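Local atomic coordinates of aminotransferase TlmJ (Streptoalloteichus hindustanus, PDB entry 5UID), a protein that probably catalyses a pyridoxal-phosphate-dependent amino-group transfer in natural-product biosynthesis, as a member of the DegT/DnrJ/EryC1 aminotransferase family. Residues G285-P290 with W304-A309. Sequence-based numbering, arbitrary orientation.
Sequences GLRCPP and WVRMDA. With SO4 (sulfate ion), chain H; SO4 (sulfate ion), chain F.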
# COMPACT_ATOMS: atom_id res chain seq x y z
N GLY A 285 -43.20 -7.65 4.09
CA GLY A 285 -42.06 -8.47 4.42
C GLY A 285 -40.72 -7.87 4.08
O GLY A 285 -39.69 -8.54 4.28
N LEU A 286 -40.68 -6.63 3.59
CA LEU A 286 -39.45 -5.97 3.21
C LEU A 286 -39.47 -4.54 3.74
O LEU A 286 -40.52 -3.89 3.74
CB LEU A 286 -39.27 -5.96 1.69
CG LEU A 286 -37.89 -5.56 1.17
CD1 LEU A 286 -36.87 -6.61 1.58
CD2 LEU A 286 -37.91 -5.39 -0.34
N ARG A 287 -38.31 -4.06 4.18
CA ARG A 287 -38.16 -2.71 4.69
C ARG A 287 -37.02 -2.03 3.94
O ARG A 287 -35.86 -2.44 4.05
CB ARG A 287 -37.90 -2.71 6.20
CG ARG A 287 -39.17 -2.71 7.04
CD ARG A 287 -39.81 -1.34 7.05
NE ARG A 287 -41.18 -1.36 7.57
CZ ARG A 287 -41.92 -0.27 7.77
NH1 ARG A 287 -41.42 0.92 7.49
NH2 ARG A 287 -43.15 -0.38 8.25
N CYS A 288 -37.35 -0.99 3.18
CA CYS A 288 -36.36 -0.20 2.48
C CYS A 288 -35.61 0.68 3.49
O CYS A 288 -36.02 0.79 4.65
CB CYS A 288 -37.04 0.64 1.40
SG CYS A 288 -37.81 -0.35 0.09
N PRO A 289 -34.50 1.29 3.09
CA PRO A 289 -33.77 2.17 4.01
C PRO A 289 -34.66 3.29 4.52
O PRO A 289 -35.50 3.81 3.78
CB PRO A 289 -32.63 2.72 3.14
CG PRO A 289 -32.41 1.67 2.12
CD PRO A 289 -33.76 1.09 1.83
N PRO A 290 -34.51 3.68 5.79
CA PRO A 290 -35.26 4.82 6.29
C PRO A 290 -34.82 6.09 5.59
O PRO A 290 -33.68 6.18 5.10
CB PRO A 290 -34.92 4.85 7.79
CG PRO A 290 -33.59 4.18 7.87
CD PRO A 290 -33.60 3.12 6.81
N TRP A 304 -29.56 -1.10 1.42
CA TRP A 304 -29.81 -2.25 2.28
C TRP A 304 -31.30 -2.40 2.53
O TRP A 304 -31.98 -1.43 2.86
CB TRP A 304 -29.05 -2.12 3.60
CG TRP A 304 -29.50 -0.97 4.47
CD1 TRP A 304 -30.31 -1.05 5.57
CD2 TRP A 304 -29.15 0.41 4.32
NE1 TRP A 304 -30.48 0.20 6.11
CE2 TRP A 304 -29.79 1.12 5.37
CE3 TRP A 304 -28.36 1.13 3.41
CZ2 TRP A 304 -29.66 2.50 5.52
CZ3 TRP A 304 -28.24 2.50 3.56
CH2 TRP A 304 -28.89 3.17 4.61
N VAL A 305 -31.80 -3.62 2.36
CA VAL A 305 -33.19 -3.94 2.67
C VAL A 305 -33.20 -4.93 3.82
O VAL A 305 -32.26 -5.72 4.00
CB VAL A 305 -33.92 -4.52 1.44
CG1 VAL A 305 -34.11 -3.45 0.38
CG2 VAL A 305 -33.16 -5.71 0.88
N ARG A 306 -34.26 -4.87 4.62
CA ARG A 306 -34.40 -5.70 5.80
C ARG A 306 -35.58 -6.66 5.64
O ARG A 306 -36.63 -6.28 5.12
CB ARG A 306 -34.59 -4.84 7.05
CG ARG A 306 -33.34 -4.10 7.49
CD ARG A 306 -33.69 -2.98 8.45
NE ARG A 306 -34.28 -1.84 7.75
CZ ARG A 306 -35.19 -1.02 8.27
NH1 ARG A 306 -35.63 -1.21 9.51
NH2 ARG A 306 -35.66 -0.01 7.55
N MSE A 307 -35.40 -7.89 6.10
CA MSE A 307 -36.44 -8.90 6.02
C MSE A 307 -36.28 -9.90 7.17
O MSE A 307 -35.33 -9.80 7.95
CB MSE A 307 -36.39 -9.61 4.67
CG MSE A 307 -35.11 -10.39 4.41
SE MSE A 307 -34.79 -10.71 2.51
CE MSE A 307 -33.98 -9.00 2.05
N ASP A 308 -37.20 -10.85 7.28
CA ASP A 308 -37.11 -11.84 8.34
C ASP A 308 -35.88 -12.71 8.16
O ASP A 308 -35.52 -13.09 7.04
CB ASP A 308 -38.37 -12.71 8.37
CG ASP A 308 -38.44 -13.60 9.59
OD1 ASP A 308 -38.70 -13.08 10.70
OD2 ASP A 308 -38.22 -14.82 9.45
N ALA A 309 -35.22 -13.03 9.28
CA ALA A 309 -33.95 -13.76 9.22
C ALA A 309 -34.11 -15.13 8.58
O ALA A 309 -33.16 -15.66 8.00
CB ALA A 309 -33.35 -13.88 10.62
S SO4 H . -40.83 0.91 3.33
O1 SO4 H . -42.27 1.05 3.10
O2 SO4 H . -40.14 2.11 2.85
O3 SO4 H . -40.58 0.75 4.76
O4 SO4 H . -40.34 -0.26 2.61
S SO4 F . -37.99 1.63 9.93
O1 SO4 F . -39.31 2.18 10.22
O2 SO4 F . -37.10 1.90 11.05
O3 SO4 F . -38.11 0.18 9.73
O4 SO4 F . -37.46 2.24 8.72
O HOH W 1 -33.73 -1.38 4.93
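R287 and R306 face each other as an antiparallel hydrogen-bonded pair: R287 N donates to R306 O at 2.9 Å, in the carbonyl plane, and R306 N donates to R287 O at 3.0 Å. It is a single bridge, with L286 CA and V305 CA adding C-H...O contacts to R306 O and R287 O. Past it sits water 1, which donates to W304 O at 2.7 Å and accepts from R306 NE at 2.9 Å; its approach to R287 O is unusually short, so that bond is doubtful in detail. The R306 side chain bends at chi3 (-76°), turning its guanidinium back over 285-290, where R287 CB lies against one face. R306 NH2 reaches C288 O at 3.0 Å, the oxygen tilted slightly from the guanidinium plane, and also bonds O4 of the chain F sulfate nearly straight (167°); NH1 donates to O3 of the same ion. A leucine in place of R306 would probably leave C288 O without this donor, water 1 without one of its partners and the chain F sulfate without the NH1 and NH2 donors. In this fold-type I aminotransferase, 285-290 follows the long helix 249-280 and runs along strand 303-306, which pairs with strand 355-358 in the small C-terminal domain; the contact's centre is about 22 Å from that of the chain. C288 N points almost straight (173°) at O4 of the chain H sulfate, probably a crystallisation ion like the other. P289 CB sits over the six-membered ring of W304, a CH-pi contact 4.0 Å from the centroid, while the indole NE1 is satisfied by A109 O. On the apolar side L286, with CG anti to the backbone N, lays CD1 against V305 CB at 3.6 Å and against the methyl CE of selenomethionine M307.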